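Local coordinates for ESSB (Geobacillus thermodenitrificans, PDB 2YNQ), which is an integral membrane component of the type VII secretion system, represented here by its helical extracellular domain, and probably takes part in exporting WXG100-family proteins, at residues L31-E37 and I82-R86; Y112-K117 and K130-D135. One frame throughout, in Å; residues are numbered along the deposited sequence.

From the N terminus, the chain runs through helix 7-19 and helix 24-31 into the loop that supplies the first half of contact 1. Helix 41-53 and helix 59-64 follow before the end of helix 75-85, with Arg86 just past it, supplies the second half, so contact 1 closes a loop of 44 residues, more than half of them helical. Contact 2 opens only afterwards: it joins segment 112-117 on helix 102-118 to segment 130-135 on helix 124-152, with 12 residues between the segments. The two therefore stand in series, neither nesting nor crossing, with centres about 23 Å apart. Helix 89-99 bridges them, touching Tyr83 of contact 1 and Tyr112 of contact 2.

Contact 1 of 2, residues L31-E37 and I82-R86; sequences LEDYAPE and IYIGR
The C-terminal end of helix 75-85 meets the loop that joins helix 24-31 to helix 41-53, and Arg86, the first residue past the helix, reaches across to the loop backbone. Leu31 to Tyr34 form a type I beta turn, and the guanidinium of Arg86 sits against its carbonyls. The main bond runs from NH1 of Arg86 to O of Tyr34 at 2.7 Å; the oxygen lies nearly in the guanidinium plane, and the N-H...O angle is 158°. NH2 of Arg86 adds two weak, bent bonds, to O of Leu31 at 2.9 Å and to the same Tyr34 O at 3.1 Å. Over one face of the guanidinium stands O of Glu32. An extended run from CG to NE (chi2 -180°) carries the charge this far from the helix, and NE makes a weak hydrogen bond to the Tyr51 hydroxyl on helix 41-53.

Pro36 fills the apolar half. Its CB rests 3.9 Å from CG2 of Ile82, the two side chains running alongside one another in opposite senses, while its CG approaches CE1 of Tyr83 at 3.8 Å, neither squarely over the ring nor at its rim. CD of Pro36 completes the packing, 3.5 Å from NH1 of Arg86. The carbonyl of Pro36 accepts a hydrogen bond from NE2 of Gln44 on helix 41-53.

Two turn carbonyls thus share one cationic group: Tyr34 O takes one good bond from NH1 and a weak one from NH2, and Leu31 O a further weak one from NH2. Together they would restrain rotation of the guanidinium, and the carbonyl dipoles, their oxygen ends toward the cation, would probably stabilise its charge.

Contact 2 of 2, residues Y112-K117 and K130-D135; sequences YREQIK and KLDEID
This is antiparallel helix-helix packing between the last two helices of the modelled chain: helix 102-118 and helix 124-152 form a helical hairpin, their local axes 10.0 Å apart at an angle of 170°. The centre is apolar. CD1 of Leu131 lodges between CG of Arg113 and CG2 of Ile116, 3.6 Å from each of these atoms. One turn further along, CD1 of Ile134 touches CD2 of Tyr112 at 3.5 Å, approaching the ring obliquely, and lies more loosely against CG1 of Ile116. With CG turned opposite the backbone N (chi1 -179°), the Tyr112 ring extends toward the partner helix, its OH 3.8 Å from CD of Lys130.

At the other border the Arg113 chain bends at chi3 and runs across the Asp135 carboxylate, the two planes 53° apart. Their salt bridge is long, 3.6 Å from NE of Arg113 to OD1 of Asp135, with the oxygen well out of the guanidinium plane. Arg113 also packs on Arg62 of the second subunit, and Tyr112 touches helix 89-99 on its own chain.

Cohesion between the segments therefore comes mainly from aliphatic and aromatic contacts, to which the Arg113–Asp135 pair probably adds a modest, weakly directional attraction.

Contact 1 of 2, residues L31-E37 and I82-R86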
ATOM      1  N   LEU D  31      -8.366   8.853 -17.434  1.00 40.94           N
ATOM      2  CA  LEU D  31      -7.921  10.189 -17.131  1.00 41.06           C
ATOM      3  C   LEU D  31      -6.422  10.330 -17.099  1.00 42.27           C
ATOM      4  O   LEU D  31      -5.920  11.414 -16.835  1.00 43.54           O
ATOM      5  CB  LEU D  31      -8.519  10.648 -15.811  1.00 39.68           C
ATOM      6  CG  LEU D  31     -10.012  10.918 -15.878  1.00 39.13           C
ATOM      7  CD1 LEU D  31     -10.545  11.326 -14.526  1.00 36.55           C
ATOM      8  CD2 LEU D  31     -10.354  11.969 -16.963  1.00 38.68           C
ATOM      9  N   GLU D  32      -5.697   9.253 -17.403  1.00 43.39           N
ATOM     10  CA  GLU D  32      -4.259   9.221 -17.178  1.00 43.42           C
ATOM     11  C   GLU D  32      -3.454  10.258 -17.976  1.00 43.70           C
ATOM     12  O   GLU D  32      -2.444  10.748 -17.486  1.00 43.45           O
ATOM     13  CB  GLU D  32      -3.716   7.813 -17.392  1.00 44.17           C
ATOM     14  CG  GLU D  32      -3.705   7.367 -18.836  1.00 49.48           C
ATOM     15  CD  GLU D  32      -3.454   5.870 -19.008  1.00 54.48           C
ATOM     16  OE1 GLU D  32      -3.129   5.184 -17.998  1.00 54.87           O
ATOM     17  OE2 GLU D  32      -3.600   5.393 -20.164  1.00 56.12           O
ATOM     18  N   ASP D  33      -3.898  10.613 -19.179  1.00 43.98           N
ATOM     19  CA  ASP D  33      -3.165  11.590 -19.987  1.00 44.54           C
ATOM     20  C   ASP D  33      -3.480  13.036 -19.643  1.00 44.11           C
ATOM     21  O   ASP D  33      -3.015  13.951 -20.327  1.00 44.55           O
ATOM     22  CB  ASP D  33      -3.425  11.368 -21.475  1.00 46.05           C
ATOM     23  CG  ASP D  33      -2.911  10.026 -21.963  1.00 48.60           C
ATOM     24  OD1 ASP D  33      -1.893   9.541 -21.423  1.00 50.41           O
ATOM     25  OD2 ASP D  33      -3.532   9.450 -22.889  1.00 51.15           O
ATOM     26  N   TYR D  34      -4.269  13.239 -18.594  1.00 42.75           N
ATOM     27  CA  TYR D  34      -4.793  14.558 -18.274  1.00 43.23           C
ATOM     28  C   TYR D  34      -4.189  15.122 -16.984  1.00 42.80           C
ATOM     29  O   TYR D  34      -3.973  14.381 -16.019  1.00 41.56           O
ATOM     30  CB  TYR D  34      -6.328  14.517 -18.172  1.00 42.82           C
ATOM     31  CG  TYR D  34      -7.013  14.155 -19.480  1.00 45.51           C
ATOM     32  CD1 TYR D  34      -7.104  15.080 -20.510  1.00 47.57           C
ATOM     33  CD2 TYR D  34      -7.553  12.879 -19.694  1.00 44.48           C
ATOM     34  CE1 TYR D  34      -7.709  14.752 -21.703  1.00 49.21           C
ATOM     35  CE2 TYR D  34      -8.153  12.545 -20.886  1.00 44.03           C
ATOM     36  CZ  TYR D  34      -8.229  13.487 -21.886  1.00 47.37           C
ATOM     37  OH  TYR D  34      -8.832  13.204 -23.079  1.00 48.97           O
ATOM     38  N   ALA D  35      -3.949  16.436 -16.984  1.00 43.25           N
ATOM     39  CA  ALA D  35      -3.380  17.147 -15.849  1.00 43.67           C
ATOM     40  C   ALA D  35      -4.453  17.369 -14.816  1.00 43.41           C
ATOM     41  O   ALA D  35      -5.480  17.954 -15.118  1.00 44.74           O
ATOM     42  CB  ALA D  35      -2.793  18.478 -16.281  1.00 44.23           C
ATOM     43  N   PRO D  36      -4.212  16.916 -13.581  1.00 43.45           N
ATOM     44  CA  PRO D  36      -5.215  17.004 -12.521  1.00 43.21           C
ATOM     45  C   PRO D  36      -5.518  18.434 -12.082  1.00 44.20           C
ATOM     46  O   PRO D  36      -6.632  18.705 -11.649  1.00 44.38           O
ATOM     47  CB  PRO D  36      -4.580  16.204 -11.368  1.00 42.42           C
ATOM     48  CG  PRO D  36      -3.151  16.198 -11.651  1.00 42.63           C
ATOM     49  CD  PRO D  36      -3.002  16.200 -13.136  1.00 42.92           C
ATOM     50  N   GLU D  37      -4.546  19.333 -12.203  1.00 45.19           N
ATOM     51  CA  GLU D  37      -4.690  20.701 -11.731  1.00 47.40           C
ATOM     52  C   GLU D  37      -5.752  21.463 -12.542  1.00 49.53           C
ATOM     53  O   GLU D  37      -6.366  22.395 -12.044  1.00 50.19           O
ATOM     54  CB  GLU D  37      -3.338  21.442 -11.746  1.00 48.10           C
ATOM     55  CG  GLU D  37      -2.187  20.756 -10.966  1.00 47.85           C
ATOM     56  CD  GLU D  37      -1.560  19.556 -11.719  1.00 50.18           C
ATOM     57  OE1 GLU D  37      -1.700  19.437 -12.955  1.00 50.41           O
ATOM     58  OE2 GLU D  37      -0.916  18.702 -11.074  1.00 52.35           O
ATOM     59  N   ILE D  82      -3.900  12.060  -5.883  1.00 36.18           N
ATOM     60  CA  ILE D  82      -3.749  11.800  -7.293  1.00 35.73           C
ATOM     61  C   ILE D  82      -2.257  11.626  -7.622  1.00 36.63           C
ATOM     62  O   ILE D  82      -1.876  10.702  -8.367  1.00 36.49           O
ATOM     63  CB  ILE D  82      -4.390  12.914  -8.159  1.00 35.89           C
ATOM     64  CG1 ILE D  82      -5.923  12.890  -8.025  1.00 34.93           C
ATOM     65  CG2 ILE D  82      -3.938  12.774  -9.621  1.00 33.65           C
ATOM     66  CD1 ILE D  82      -6.667  14.159  -8.566  1.00 30.43           C
ATOM     67  N   TYR D  83      -1.409  12.483  -7.060  1.00 36.73           N
ATOM     68  CA  TYR D  83       0.040  12.322  -7.304  1.00 37.85           C
ATOM     69  C   TYR D  83       0.616  11.091  -6.649  1.00 37.68           C
ATOM     70  O   TYR D  83       1.516  10.440  -7.214  1.00 38.42           O
ATOM     71  CB  TYR D  83       0.854  13.517  -6.833  1.00 38.38           C
ATOM     72  CG  TYR D  83       0.503  14.827  -7.471  1.00 40.68           C
ATOM     73  CD1 TYR D  83       0.281  14.938  -8.846  1.00 42.01           C
ATOM     74  CD2 TYR D  83       0.438  15.979  -6.690  1.00 43.88           C
ATOM     75  CE1 TYR D  83      -0.040  16.181  -9.416  1.00 44.56           C
ATOM     76  CE2 TYR D  83       0.136  17.207  -7.238  1.00 46.27           C
ATOM     77  CZ  TYR D  83      -0.107  17.302  -8.602  1.00 46.35           C
ATOM     78  OH  TYR D  83      -0.392  18.554  -9.109  1.00 50.37           O
ATOM     79  N   ILE D  84       0.154  10.787  -5.440  1.00 37.09           N
ATOM     80  CA  ILE D  84       0.536   9.522  -4.831  1.00 36.79           C
ATOM     81  C   ILE D  84       0.139   8.417  -5.797  1.00 37.24           C
ATOM     82  O   ILE D  84       0.954   7.557  -6.111  1.00 38.21           O
ATOM     83  CB  ILE D  84      -0.137   9.260  -3.473  1.00 36.55           C
ATOM     84  CG1 ILE D  84       0.450  10.163  -2.377  1.00 35.70           C
ATOM     85  CG2 ILE D  84      -0.001   7.792  -3.117  1.00 35.01           C
ATOM     86  CD1 ILE D  84       1.932   9.841  -1.935  1.00 32.85           C
ATOM     87  N   GLY D  85      -1.099   8.455  -6.300  1.00 37.29           N
ATOM     88  CA  GLY D  85      -1.577   7.404  -7.215  1.00 37.00           C
ATOM     89  C   GLY D  85      -0.755   7.295  -8.497  1.00 37.38           C
ATOM     90  O   GLY D  85      -0.585   6.211  -9.036  1.00 37.92           O
ATOM     91  N   ARG D  86      -0.240   8.423  -8.986  1.00 37.41           N
ATOM     92  CA  ARG D  86       0.514   8.431 -10.240  1.00 37.91           C
ATOM     93  C   ARG D  86       2.001   8.217  -9.985  1.00 38.59           C
ATOM     94  O   ARG D  86       2.805   8.292 -10.902  1.00 39.26           O
ATOM     95  CB  ARG D  86       0.286   9.731 -11.028  1.00 37.88           C
ATOM     96  CG  ARG D  86      -1.123   9.895 -11.502  1.00 37.24           C
ATOM     97  CD  ARG D  86      -1.387  11.165 -12.294  1.00 36.01           C
ATOM     98  NE  ARG D  86      -2.688  11.055 -12.983  1.00 37.63           N
ATOM     99  CZ  ARG D  86      -3.141  11.896 -13.909  1.00 37.70           C
ATOM    100  NH1 ARG D  86      -2.417  12.943 -14.291  1.00 36.64           N
ATOM    101  NH2 ARG D  86      -4.324  11.675 -14.471  1.00 38.70           N
TER

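Contact 2 of 2, residues Y112-K117 and K130-D135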
ATOM      1  N   TYR D 112       8.614   8.072  -1.560  1.00 41.94           N
ATOM      2  CA  TYR D 112       9.819   8.620  -2.144  1.00 41.83           C
ATOM      3  C   TYR D 112      11.021   7.712  -1.846  1.00 43.34           C
ATOM      4  O   TYR D 112      11.912   7.543  -2.693  1.00 43.42           O
ATOM      5  CB  TYR D 112      10.045  10.050  -1.637  1.00 41.25           C
ATOM      6  CG  TYR D 112      11.256  10.746  -2.190  1.00 39.79           C
ATOM      7  CD1 TYR D 112      11.546  10.736  -3.553  1.00 40.52           C
ATOM      8  CD2 TYR D 112      12.104  11.438  -1.350  1.00 41.52           C
ATOM      9  CE1 TYR D 112      12.681  11.412  -4.060  1.00 42.01           C
ATOM     10  CE2 TYR D 112      13.231  12.106  -1.829  1.00 42.76           C
ATOM     11  CZ  TYR D 112      13.515  12.091  -3.179  1.00 43.60           C
ATOM     12  OH  TYR D 112      14.656  12.747  -3.626  1.00 48.04           O
ATOM     13  N   ARG D 113      11.027   7.115  -0.655  1.00 58.22           N
ATOM     14  CA  ARG D 113      12.075   6.177  -0.295  1.00 61.18           C
ATOM     15  C   ARG D 113      12.148   5.060  -1.333  1.00 64.76           C
ATOM     16  O   ARG D 113      13.229   4.759  -1.838  1.00 66.06           O
ATOM     17  CB  ARG D 113      11.899   5.633   1.128  1.00 61.37           C
ATOM     18  CG  ARG D 113      13.211   5.128   1.719  1.00 66.43           C
ATOM     19  CD  ARG D 113      13.140   4.822   3.225  1.00 70.00           C
ATOM     20  NE  ARG D 113      12.986   3.398   3.503  1.00 78.08           N
ATOM     21  CZ  ARG D 113      13.948   2.484   3.359  1.00 83.21           C
ATOM     22  NH1 ARG D 113      15.158   2.822   2.926  1.00 82.49           N
ATOM     23  NH2 ARG D 113      13.689   1.216   3.656  1.00 91.03           N
ATOM     24  N   GLU D 114      10.995   4.489  -1.684  1.00 67.52           N
ATOM     25  CA  GLU D 114      10.941   3.394  -2.663  1.00 73.01           C
ATOM     26  C   GLU D 114      11.554   3.811  -3.988  1.00 73.93           C
ATOM     27  O   GLU D 114      12.278   3.044  -4.611  1.00 77.08           O
ATOM     28  CB  GLU D 114       9.505   2.971  -2.932  1.00 75.49           C
ATOM     29  CG  GLU D 114       8.813   2.177  -1.854  1.00 78.85           C
ATOM     30  CD  GLU D 114       7.329   2.014  -2.167  1.00 83.68           C
ATOM     31  OE1 GLU D 114       6.945   2.187  -3.347  1.00 86.75           O
ATOM     32  OE2 GLU D 114       6.539   1.723  -1.244  1.00 85.32           O
ATOM     33  N   GLN D 115      11.255   5.034  -4.407  1.00 72.66           N
ATOM     34  CA  GLN D 115      11.705   5.533  -5.687  1.00 75.10           C
ATOM     35  C   GLN D 115      13.220   5.713  -5.708  1.00 75.79           C
ATOM     36  O   GLN D 115      13.874   5.511  -6.749  1.00 78.41           O
ATOM     37  CB  GLN D 115      11.000   6.843  -6.020  1.00 74.29           C
ATOM     38  CG  GLN D 115      11.355   7.384  -7.388  1.00 76.52           C
ATOM     39  CD  GLN D 115      10.777   8.757  -7.637  1.00 77.05           C
ATOM     40  OE1 GLN D 115       9.610   9.030  -7.315  1.00 75.45           O
ATOM     41  NE2 GLN D 115      11.587   9.635  -8.221  1.00 77.04           N
ATOM     42  N   ILE D 116      13.779   6.084  -4.559  1.00 74.46           N
ATOM     43  CA  ILE D 116      15.230   6.178  -4.425  1.00 76.31           C
ATOM     44  C   ILE D 116      15.830   4.777  -4.501  1.00 80.13           C
ATOM     45  O   ILE D 116      16.755   4.537  -5.279  1.00 82.56           O
ATOM     46  CB  ILE D 116      15.653   6.898  -3.119  1.00 74.20           C
ATOM     47  CG1 ILE D 116      15.171   8.359  -3.123  1.00 72.26           C
ATOM     48  CG2 ILE D 116      17.175   6.831  -2.933  1.00 76.23           C
ATOM     49  CD1 ILE D 116      15.873   9.262  -4.147  1.00 74.14           C
ATOM     50  N   LYS D 117      15.269   3.861  -3.714  1.00 82.09           N
ATOM     51  CA  LYS D 117      15.678   2.456  -3.704  1.00 87.91           C
ATOM     52  C   LYS D 117      15.759   1.895  -5.134  1.00 91.98           C
ATOM     53  O   LYS D 117      16.734   1.233  -5.490  1.00 95.69           O
ATOM     54  CB  LYS D 117      14.714   1.622  -2.846  1.00 89.28           C
ATOM     55  CG  LYS D 117      15.320   0.363  -2.235  1.00 95.91           C
ATOM     56  CD  LYS D 117      15.462   0.472  -0.711  1.00 97.45           C
ATOM     57  CE  LYS D 117      16.063  -0.809  -0.089  1.00105.12           C
ATOM     58  NZ  LYS D 117      15.910  -0.810   1.409  1.00106.04           N
ATOM     59  N   LYS D 130      20.964   9.371   0.763  1.00 88.22           N
ATOM     60  CA  LYS D 130      19.599   9.888   0.626  1.00 83.27           C
ATOM     61  C   LYS D 130      18.568   9.082   1.406  1.00 79.81           C
ATOM     62  O   LYS D 130      17.738   9.663   2.094  1.00 77.37           O
ATOM     63  CB  LYS D 130      19.202  10.045  -0.846  1.00 82.41           C
ATOM     64  CG  LYS D 130      17.898  10.826  -1.053  1.00 80.87           C
ATOM     65  CD  LYS D 130      18.076  11.959  -2.058  1.00 85.86           C
ATOM     66  CE  LYS D 130      18.100  13.312  -1.342  1.00 88.82           C
ATOM     67  NZ  LYS D 130      18.298  14.453  -2.275  1.00 93.23           N
ATOM     68  N   LEU D 131      18.632   7.756   1.322  1.00 80.32           N
ATOM     69  CA  LEU D 131      17.775   6.917   2.154  1.00 79.37           C
ATOM     70  C   LEU D 131      17.895   7.328   3.618  1.00 80.10           C
ATOM     71  O   LEU D 131      16.889   7.420   4.326  1.00 78.19           O
ATOM     72  CB  LEU D 131      18.145   5.433   2.040  1.00 83.28           C
ATOM     73  CG  LEU D 131      17.730   4.544   0.864  1.00 83.54           C
ATOM     74  CD1 LEU D 131      16.483   5.074   0.165  1.00 78.16           C
ATOM     75  CD2 LEU D 131      18.877   4.376  -0.114  1.00 85.71           C
ATOM     76  N   ASP D 132      19.135   7.572   4.048  1.00 83.35           N
ATOM     77  CA  ASP D 132      19.447   7.917   5.428  1.00 85.51           C
ATOM     78  C   ASP D 132      18.868   9.275   5.807  1.00 82.29           C
ATOM     79  O   ASP D 132      18.250   9.412   6.869  1.00 81.73           O
ATOM     80  CB  ASP D 132      20.965   7.857   5.671  1.00 91.72           C
ATOM     81  CG  ASP D 132      21.505   6.426   5.667  1.00 96.09           C
ATOM     82  OD1 ASP D 132      20.714   5.480   5.886  1.00 95.32           O
ATOM     83  OD2 ASP D 132      22.723   6.243   5.446  1.00100.94           O
ATOM     84  N   GLU D 133      19.047  10.266   4.936  1.00 80.57           N
ATOM     85  CA  GLU D 133      18.375  11.552   5.112  1.00 78.90           C
ATOM     86  C   GLU D 133      16.858  11.373   5.295  1.00 74.33           C
ATOM     87  O   GLU D 133      16.242  12.045   6.131  1.00 74.11           O
ATOM     88  CB  GLU D 133      18.620  12.479   3.922  1.00 79.17           C
ATOM     89  CG  GLU D 133      20.066  12.909   3.684  1.00 85.62           C
ATOM     90  CD  GLU D 133      20.213  13.832   2.471  1.00 88.49           C
ATOM     91  OE1 GLU D 133      19.184  14.369   1.975  1.00 86.34           O
ATOM     92  OE2 GLU D 133      21.365  14.019   2.014  1.00 93.43           O
ATOM     93  N   ILE D 134      16.259  10.466   4.521  1.00 71.67           N
ATOM     94  CA  ILE D 134      14.796  10.307   4.521  1.00 68.06           C
ATOM     95  C   ILE D 134      14.321   9.664   5.798  1.00 68.17           C
ATOM     96  O   ILE D 134      13.371  10.121   6.417  1.00 66.21           O
ATOM     97  CB  ILE D 134      14.286   9.520   3.269  1.00 66.86           C
ATOM     98  CG1 ILE D 134      14.295  10.427   2.040  1.00 65.60           C
ATOM     99  CG2 ILE D 134      12.882   8.978   3.487  1.00 64.66           C
ATOM    100  CD1 ILE D 134      14.354   9.679   0.737  1.00 65.69           C
ATOM    101  N   ASP D 135      15.005   8.601   6.190  1.00 71.70           N
ATOM    102  CA  ASP D 135      14.661   7.874   7.394  1.00 74.25           C
ATOM    103  C   ASP D 135      14.788   8.740   8.637  1.00 74.84           C
ATOM    104  O   ASP D 135      14.006   8.608   9.579  1.00 75.08           O
ATOM    105  CB  ASP D 135      15.525   6.624   7.497  1.00 79.96           C
ATOM    106  CG  ASP D 135      15.090   5.550   6.532  1.00 81.92           C
ATOM    107  OD1 ASP D 135      13.870   5.247   6.480  1.00 83.27           O
ATOM    108  OD2 ASP D 135      15.966   5.003   5.840  1.00 87.38           O
TER